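Local coordinates for O-methyltransferase, SAM-dependent (Legionella pneumophila subsp. pneumophila, PDB 3R3H), which probably transfers a methyl group from S-adenosylmethionine to an oxygen atom of an acceptor substrate, at residues 120-125 / 150-155; 132-137 / 156-161. One frame throughout, in Å; residues are numbered along the deposited sequence.

Contact 1 (120-125 / 150-155); sequences PALDTL and LNYYEL
Ala-121 to Leu-125 and Leu-150 to Leu-155, the first turn of helix 121-132 and the first half of helix 149-159, run nearly parallel, their axes 10.8 Å apart at closest approach and crossing at 18°. They are neighbouring helices on one face of the Rossmann-like sheet of a class I methyltransferase; the spacing is a little wide for packed helices, and large side chains bridge it. Tyr-152 does most of this. Its CG lies anti to the carbonyl carbon (chi1 -66°), and the ring reaches across to the start of the other helix. There the side chains of Leu-122 and Leu-125 each cross that of Tyr-152 at about a right angle: CD1 of Leu-122 comes to 3.6 Å from CE1 of Tyr-152, and CD1 of Leu-125 to 3.9 Å from CD1 of Tyr-152. The Leu-122 methyl also rests 3.8 Å from CB of Asn-151, at the more exposed side of the interface. One turn further on, leucine meets leucine, CB of Leu-125 lying 4.0 Å from CD2 of Leu-155. Beneath the helices, Leu-67 of strand 63-68 touches both Ala-121 and Tyr-152, and Leu-65 touches Leu-125, so apolar residues suit this inner side. A tyrosine fits because its polar end has a partner beyond the helices, a hydrogen bond to Asp-145. Ala-121, small enough to admit that end of the ring, sets its CB 3.4 Å from OH of Tyr-152.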
ATOM      1  N   PRO A 120      20.262  19.098   9.499  1.00 36.31           N
ATOM      2  CA  PRO A 120      20.582  17.668   9.414  1.00 36.47           C
ATOM      3  C   PRO A 120      19.583  16.801  10.178  1.00 35.90           C
ATOM      4  O   PRO A 120      19.413  16.950  11.396  1.00 36.24           O
ATOM      5  CB  PRO A 120      21.990  17.608  10.002  1.00 35.17           C
ATOM      6  CG  PRO A 120      22.583  18.865   9.511  1.00 34.94           C
ATOM      7  CD  PRO A 120      21.483  19.874   9.790  1.00 36.43           C
ATOM      8  N   ALA A 121      18.934  15.895   9.447  1.00 36.31           N
ATOM      9  CA  ALA A 121      17.928  14.995  10.005  1.00 36.40           C
ATOM     10  C   ALA A 121      18.348  14.224  11.259  1.00 37.43           C
ATOM     11  O   ALA A 121      17.546  14.017  12.177  1.00 36.19           O
ATOM     12  CB  ALA A 121      17.471  14.028   8.926  1.00 36.03           C
ATOM     13  N   LEU A 122      19.601  13.787  11.298  1.00 39.38           N
ATOM     14  CA  LEU A 122      20.088  13.051  12.454  1.00 41.11           C
ATOM     15  C   LEU A 122      19.894  13.838  13.756  1.00 43.10           C
ATOM     16  O   LEU A 122      19.313  13.330  14.715  1.00 42.51           O
ATOM     17  CB  LEU A 122      21.561  12.709  12.271  1.00 41.83           C
ATOM     18  CG  LEU A 122      21.901  11.296  12.749  1.00 42.86           C
ATOM     19  CD1 LEU A 122      21.875  10.338  11.563  1.00 41.01           C
ATOM     20  CD2 LEU A 122      23.269  11.298  13.421  1.00 43.64           C
ATOM     21  N   ASP A 123      20.366  15.088  13.777  1.00 44.36           N
ATOM     22  CA  ASP A 123      20.242  15.947  14.961  1.00 44.75           C
ATOM     23  C   ASP A 123      18.800  16.196  15.343  1.00 44.02           C
ATOM     24  O   ASP A 123      18.440  16.132  16.515  1.00 43.93           O
ATOM     25  CB  ASP A 123      20.913  17.300  14.738  1.00 47.08           C
ATOM     26  CG  ASP A 123      22.376  17.177  14.405  1.00 49.58           C
ATOM     27  OD1 ASP A 123      22.683  16.874  13.230  1.00 51.48           O
ATOM     28  OD2 ASP A 123      23.211  17.375  15.322  1.00 50.90           O
ATOM     29  N   THR A 124      17.981  16.494  14.345  1.00 43.00           N
ATOM     30  CA  THR A 124      16.576  16.756  14.581  1.00 42.92           C
ATOM     31  C   THR A 124      15.888  15.553  15.226  1.00 43.96           C
ATOM     32  O   THR A 124      15.010  15.717  16.073  1.00 44.03           O
ATOM     33  CB  THR A 124      15.859  17.111  13.262  1.00 43.14           C
ATOM     34  OG1 THR A 124      16.462  18.275  12.680  1.00 42.37           O
ATOM     35  CG2 THR A 124      14.384  17.372  13.516  1.00 42.18           C
ATOM     36  N   LEU A 125      16.291  14.344  14.832  1.00 44.65           N
ATOM     37  CA  LEU A 125      15.689  13.130  15.386  1.00 44.89           C
ATOM     38  C   LEU A 125      16.145  12.813  16.813  1.00 44.69           C
ATOM     39  O   LEU A 125      15.353  12.312  17.620  1.00 43.18           O
ATOM     40  CB  LEU A 125      15.960  11.924  14.481  1.00 46.74           C
ATOM     41  CG  LEU A 125      15.526  11.983  13.009  1.00 48.77           C
ATOM     42  CD1 LEU A 125      15.539  10.571  12.443  1.00 47.62           C
ATOM     43  CD2 LEU A 125      14.135  12.596  12.861  1.00 48.63           C
ATOM     44  N   LEU A 150      20.707   3.764   7.739  1.00 46.13           N
ATOM     45  CA  LEU A 150      20.780   2.749   8.788  1.00 48.08           C
ATOM     46  C   LEU A 150      20.471   3.395  10.137  1.00 48.45           C
ATOM     47  O   LEU A 150      19.778   2.825  10.997  1.00 48.82           O
ATOM     48  CB  LEU A 150      22.172   2.117   8.822  1.00 50.64           C
ATOM     49  CG  LEU A 150      22.218   0.605   8.541  1.00 52.48           C
ATOM     50  CD1 LEU A 150      21.392  -0.157   9.588  1.00 52.16           C
ATOM     51  CD2 LEU A 150      21.685   0.332   7.132  1.00 52.93           C
ATOM     52  N   ASN A 151      20.992   4.598  10.318  1.00 47.70           N
ATOM     53  CA  ASN A 151      20.770   5.340  11.541  1.00 46.27           C
ATOM     54  C   ASN A 151      19.309   5.744  11.629  1.00 44.52           C
ATOM     55  O   ASN A 151      18.692   5.654  12.700  1.00 43.72           O
ATOM     56  CB  ASN A 151      21.659   6.569  11.532  1.00 48.49           C
ATOM     57  CG  ASN A 151      23.117   6.205  11.523  1.00 50.59           C
ATOM     58  OD1 ASN A 151      23.651   5.730  12.524  1.00 51.70           O
ATOM     59  ND2 ASN A 151      23.770   6.399  10.383  1.00 52.35           N
ATOM     60  N   TYR A 152      18.763   6.176  10.493  1.00 41.93           N
ATOM     61  CA  TYR A 152      17.378   6.614  10.434  1.00 38.93           C
ATOM     62  C   TYR A 152      16.421   5.469  10.753  1.00 38.36           C
ATOM     63  O   TYR A 152      15.452   5.652  11.493  1.00 37.53           O
ATOM     64  CB  TYR A 152      17.069   7.225   9.053  1.00 33.01           C
ATOM     65  CG  TYR A 152      17.821   8.513   8.756  1.00 29.82           C
ATOM     66  CD1 TYR A 152      18.183   9.392   9.789  1.00 27.05           C
ATOM     67  CD2 TYR A 152      18.191   8.843   7.446  1.00 27.63           C
ATOM     68  CE1 TYR A 152      18.906  10.558   9.522  1.00 25.64           C
ATOM     69  CE2 TYR A 152      18.905  10.005   7.167  1.00 25.59           C
ATOM     70  CZ  TYR A 152      19.263  10.851   8.207  1.00 26.21           C
ATOM     71  OH  TYR A 152      20.014  11.963   7.941  1.00 25.64           O
ATOM     72  N   TYR A 153      16.702   4.287  10.207  1.00 40.09           N
ATOM     73  CA  TYR A 153      15.863   3.110  10.437  1.00 40.95           C
ATOM     74  C   TYR A 153      15.793   2.781  11.922  1.00 39.50           C
ATOM     75  O   TYR A 153      14.718   2.591  12.484  1.00 39.33           O
ATOM     76  CB  TYR A 153      16.420   1.905   9.673  1.00 43.83           C
ATOM     77  CG  TYR A 153      15.650   0.620   9.888  1.00 49.14           C
ATOM     78  CD1 TYR A 153      14.277   0.557   9.649  1.00 50.79           C
ATOM     79  CD2 TYR A 153      16.304  -0.549  10.277  1.00 50.62           C
ATOM     80  CE1 TYR A 153      13.572  -0.646   9.783  1.00 53.46           C
ATOM     81  CE2 TYR A 153      15.616  -1.757  10.413  1.00 52.56           C
ATOM     82  CZ  TYR A 153      14.249  -1.800  10.160  1.00 53.61           C
ATOM     83  OH  TYR A 153      13.567  -2.989  10.245  1.00 53.98           O
ATOM     84  N   GLU A 154      16.959   2.715  12.547  1.00 39.42           N
ATOM     85  CA  GLU A 154      17.055   2.411  13.968  1.00 39.25           C
ATOM     86  C   GLU A 154      16.334   3.430  14.827  1.00 37.92           C
ATOM     87  O   GLU A 154      15.581   3.068  15.730  1.00 37.61           O
ATOM     88  CB  GLU A 154      18.523   2.333  14.381  1.00 40.57           C
ATOM     89  CG  GLU A 154      19.243   1.140  13.783  1.00 43.93           C
ATOM     90  CD  GLU A 154      18.623  -0.180  14.217  1.00 45.69           C
ATOM     91  OE1 GLU A 154      18.346  -0.338  15.433  1.00 46.77           O
ATOM     92  OE2 GLU A 154      18.419  -1.056  13.346  1.00 45.50           O
ATOM     93  N   LEU A 155      16.590   4.704  14.540  1.00 36.60           N
ATOM     94  CA  LEU A 155      15.974   5.824  15.240  1.00 35.64           C
ATOM     95  C   LEU A 155      14.447   5.759  15.096  1.00 34.95           C
ATOM     96  O   LEU A 155      13.714   5.865  16.080  1.00 34.22           O
ATOM     97  CB  LEU A 155      16.503   7.124  14.642  1.00 35.18           C
ATOM     98  CG  LEU A 155      17.263   8.168  15.468  1.00 35.33           C
ATOM     99  CD1 LEU A 155      17.845   7.573  16.735  1.00 36.21           C
ATOM    100  CD2 LEU A 155      18.368   8.759  14.587  1.00 33.01           C
TER

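Contact 2 (132-137 / 156-161); sequences GGEHQF and ALKLVT
Leu-159 and Phe-137 meet where helix 149-159 ends and strand 137-143 begins, in the Rossmann-like alpha/beta fold of a class I methyltransferase. Here the chain leaving the helix at Val-160 pairs in parallel with Phe-137. Two backbone donors grip O of Leu-159. N of Phe-137 binds it at 3.0 Å with a nearly straight N-H...O angle of 170°, while N of Gln-136 comes at 3.2 Å from above the carbonyl plane, along a more bent path. A carbonyl near the C-terminal end of a helix is well placed to accept such donors from another segment. The return bond runs from N of Thr-161 to O of Phe-137 at 2.7 Å, and a weak one from OG1 of Thr-161 joins it, so threonine gives this carbonyl a second donor.

Next come the side chains. Phe-137 and Leu-159 lie side by side and point the same way, CB of Leu-159 sitting 4.0 Å from CD2 of Phe-137 at the ring edge, in its plane. CB of Gln-136 covers part of one ring face. Both apolar residues also rest on Leu-65 of strand 63-68, and Leu-129 of helix 121-132 closes over Leu-159, so apolar side chains suit this buried seam.

Further out the surface is polar. Glu-134 crosses the aliphatic part of Lys-158, but their charged ends stay 5.7 Å apart between OE2 of Glu-134 and NZ of Lys-158. Gly-133, with positive phi (85°), turns the chain out of helix 121-132; at its backbone angles a CB would be jammed against O of Gly-132, so the position calls for glycine. Beyond it, O of Val-160 lies over one face of the His-135 imidazole, 3.4 Å from CG of His-135.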
ATOM      1  N   GLY A 132      10.690  14.677  23.239  1.00 58.32           N
ATOM      2  CA  GLY A 132       9.413  13.987  23.339  1.00 57.49           C
ATOM      3  C   GLY A 132       9.319  12.514  23.683  1.00 56.79           C
ATOM      4  O   GLY A 132       8.214  11.966  23.715  1.00 55.94           O
ATOM      5  N   GLY A 133      10.449  11.865  23.940  1.00 57.01           N
ATOM      6  CA  GLY A 133      10.407  10.451  24.277  1.00 57.79           C
ATOM      7  C   GLY A 133      10.385   9.532  23.064  1.00 58.94           C
ATOM      8  O   GLY A 133      10.354   9.992  21.924  1.00 58.26           O
ATOM      9  N   GLU A 134      10.353   8.226  23.302  1.00 59.64           N
ATOM     10  CA  GLU A 134      10.384   7.267  22.207  1.00 60.72           C
ATOM     11  C   GLU A 134       9.135   6.976  21.360  1.00 60.45           C
ATOM     12  O   GLU A 134       9.163   7.160  20.147  1.00 61.21           O
ATOM     13  CB  GLU A 134      11.006   5.946  22.700  1.00 62.52           C
ATOM     14  CG  GLU A 134      12.546   6.043  22.889  1.00 65.77           C
ATOM     15  CD  GLU A 134      13.262   4.688  23.025  1.00 67.54           C
ATOM     16  OE1 GLU A 134      12.658   3.647  22.677  1.00 70.06           O
ATOM     17  OE2 GLU A 134      14.441   4.674  23.463  1.00 66.18           O
ATOM     18  N   HIS A 135       8.034   6.540  21.946  1.00 59.13           N
ATOM     19  CA  HIS A 135       6.898   6.224  21.089  1.00 58.21           C
ATOM     20  C   HIS A 135       5.951   7.391  20.870  1.00 56.55           C
ATOM     21  O   HIS A 135       4.909   7.506  21.504  1.00 56.61           O
ATOM     22  CB  HIS A 135       6.205   4.977  21.632  1.00 60.21           C
ATOM     23  CG  HIS A 135       7.135   3.804  21.759  1.00 62.34           C
ATOM     24  ND1 HIS A 135       6.734   2.568  22.220  1.00 63.39           N
ATOM     25  CD2 HIS A 135       8.460   3.692  21.492  1.00 63.35           C
ATOM     26  CE1 HIS A 135       7.771   1.746  22.230  1.00 64.09           C
ATOM     27  NE2 HIS A 135       8.831   2.404  21.794  1.00 63.83           N
ATOM     28  N   GLN A 136       6.352   8.243  19.927  1.00 54.45           N
ATOM     29  CA  GLN A 136       5.652   9.480  19.555  1.00 52.29           C
ATOM     30  C   GLN A 136       4.883   9.499  18.243  1.00 48.96           C
ATOM     31  O   GLN A 136       3.802  10.078  18.151  1.00 48.87           O
ATOM     32  CB  GLN A 136       6.649  10.622  19.440  1.00 52.96           C
ATOM     33  CG  GLN A 136       7.144  11.221  20.708  1.00 56.00           C
ATOM     34  CD  GLN A 136       8.122  12.336  20.407  1.00 57.15           C
ATOM     35  OE1 GLN A 136       9.256  12.085  19.985  1.00 59.19           O
ATOM     36  NE2 GLN A 136       7.682  13.580  20.593  1.00 57.30           N
ATOM     37  N   PHE A 137       5.468   8.906  17.219  1.00 45.84           N
ATOM     38  CA  PHE A 137       4.854   8.928  15.911  1.00 43.91           C
ATOM     39  C   PHE A 137       4.118   7.677  15.486  1.00 41.86           C
ATOM     40  O   PHE A 137       4.618   6.564  15.611  1.00 42.67           O
ATOM     41  CB  PHE A 137       5.919   9.303  14.883  1.00 42.45           C
ATOM     42  CG  PHE A 137       6.620  10.595  15.205  1.00 41.23           C
ATOM     43  CD1 PHE A 137       5.981  11.814  14.997  1.00 40.32           C
ATOM     44  CD2 PHE A 137       7.893  10.589  15.776  1.00 40.34           C
ATOM     45  CE1 PHE A 137       6.590  13.010  15.352  1.00 39.46           C
ATOM     46  CE2 PHE A 137       8.519  11.768  16.137  1.00 39.63           C
ATOM     47  CZ  PHE A 137       7.866  12.991  15.926  1.00 40.19           C
ATOM     48  N   ALA A 156      13.986   5.573  13.861  1.00 34.90           N
ATOM     49  CA  ALA A 156      12.563   5.482  13.559  1.00 36.44           C
ATOM     50  C   ALA A 156      11.905   4.367  14.357  1.00 37.45           C
ATOM     51  O   ALA A 156      10.731   4.465  14.734  1.00 39.13           O
ATOM     52  CB  ALA A 156      12.359   5.239  12.061  1.00 35.16           C
ATOM     53  N   LEU A 157      12.656   3.297  14.598  1.00 38.63           N
ATOM     54  CA  LEU A 157      12.144   2.166  15.363  1.00 40.12           C
ATOM     55  C   LEU A 157      11.908   2.560  16.819  1.00 39.28           C
ATOM     56  O   LEU A 157      11.058   1.982  17.496  1.00 39.38           O
ATOM     57  CB  LEU A 157      13.119   0.985  15.297  1.00 40.23           C
ATOM     58  CG  LEU A 157      13.229   0.264  13.950  1.00 40.28           C
ATOM     59  CD1 LEU A 157      14.348  -0.745  14.011  1.00 38.68           C
ATOM     60  CD2 LEU A 157      11.913  -0.405  13.602  1.00 37.63           C
ATOM     61  N   LYS A 158      12.662   3.542  17.296  1.00 39.68           N
ATOM     62  CA  LYS A 158      12.498   4.004  18.664  1.00 41.26           C
ATOM     63  C   LYS A 158      11.386   5.054  18.705  1.00 40.73           C
ATOM     64  O   LYS A 158      10.618   5.106  19.664  1.00 40.77           O
ATOM     65  CB  LYS A 158      13.810   4.601  19.177  1.00 42.08           C
ATOM     66  CG  LYS A 158      15.037   3.785  18.802  1.00 43.73           C
ATOM     67  CD  LYS A 158      16.016   3.646  19.969  1.00 45.13           C
ATOM     68  CE  LYS A 158      16.976   4.819  20.091  1.00 47.20           C
ATOM     69  NZ  LYS A 158      18.034   4.820  19.032  1.00 48.31           N
ATOM     70  N   LEU A 159      11.295   5.856  17.642  1.00 39.45           N
ATOM     71  CA  LEU A 159      10.313   6.931  17.538  1.00 38.00           C
ATOM     72  C   LEU A 159       8.894   6.527  17.170  1.00 38.94           C
ATOM     73  O   LEU A 159       7.954   7.305  17.352  1.00 39.52           O
ATOM     74  CB  LEU A 159      10.790   7.979  16.533  1.00 33.93           C
ATOM     75  CG  LEU A 159      11.918   8.926  16.953  1.00 32.69           C
ATOM     76  CD1 LEU A 159      12.245   9.864  15.820  1.00 30.43           C
ATOM     77  CD2 LEU A 159      11.506   9.718  18.190  1.00 32.41           C
ATOM     78  N   VAL A 160       8.722   5.317  16.664  1.00 39.68           N
ATOM     79  CA  VAL A 160       7.393   4.887  16.254  1.00 41.20           C
ATOM     80  C   VAL A 160       6.507   4.266  17.339  1.00 42.51           C
ATOM     81  O   VAL A 160       6.978   3.717  18.339  1.00 43.10           O
ATOM     82  CB  VAL A 160       7.495   3.895  15.067  1.00 41.65           C
ATOM     83  CG1 VAL A 160       7.746   2.502  15.582  1.00 41.32           C
ATOM     84  CG2 VAL A 160       6.239   3.941  14.212  1.00 39.83           C
ATOM     85  N   THR A 161       5.208   4.382  17.105  1.00 44.33           N
ATOM     86  CA  THR A 161       4.163   3.849  17.964  1.00 46.39           C
ATOM     87  C   THR A 161       4.079   2.341  17.700  1.00 48.40           C
ATOM     88  O   THR A 161       4.392   1.885  16.596  1.00 48.89           O
ATOM     89  CB  THR A 161       2.831   4.540  17.610  1.00 45.13           C
ATOM     90  OG1 THR A 161       2.785   5.802  18.277  1.00 45.57           O
ATOM     91  CG2 THR A 161       1.626   3.698  17.995  1.00 45.75           C
TER

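From the N terminus, the chain enters helix 121-132 through the first half of contact 1, leaves it into the first half of contact 2, runs up strand 137-143 and returns along helix 149-159, which supplies the second half of contact 1 and then leads into that of contact 2. The two loops closed in this way cross rather than nest, with centres about 12 Å apart. Contact 1 packs the start of one helix against the first half of the next; contact 2 fastens the turn before strand 137-143. Together they tie the start of helix 121-132, and the turn that follows its end, to helix 149-159 and the residues just after it, beside strands 63-68 and 137-143.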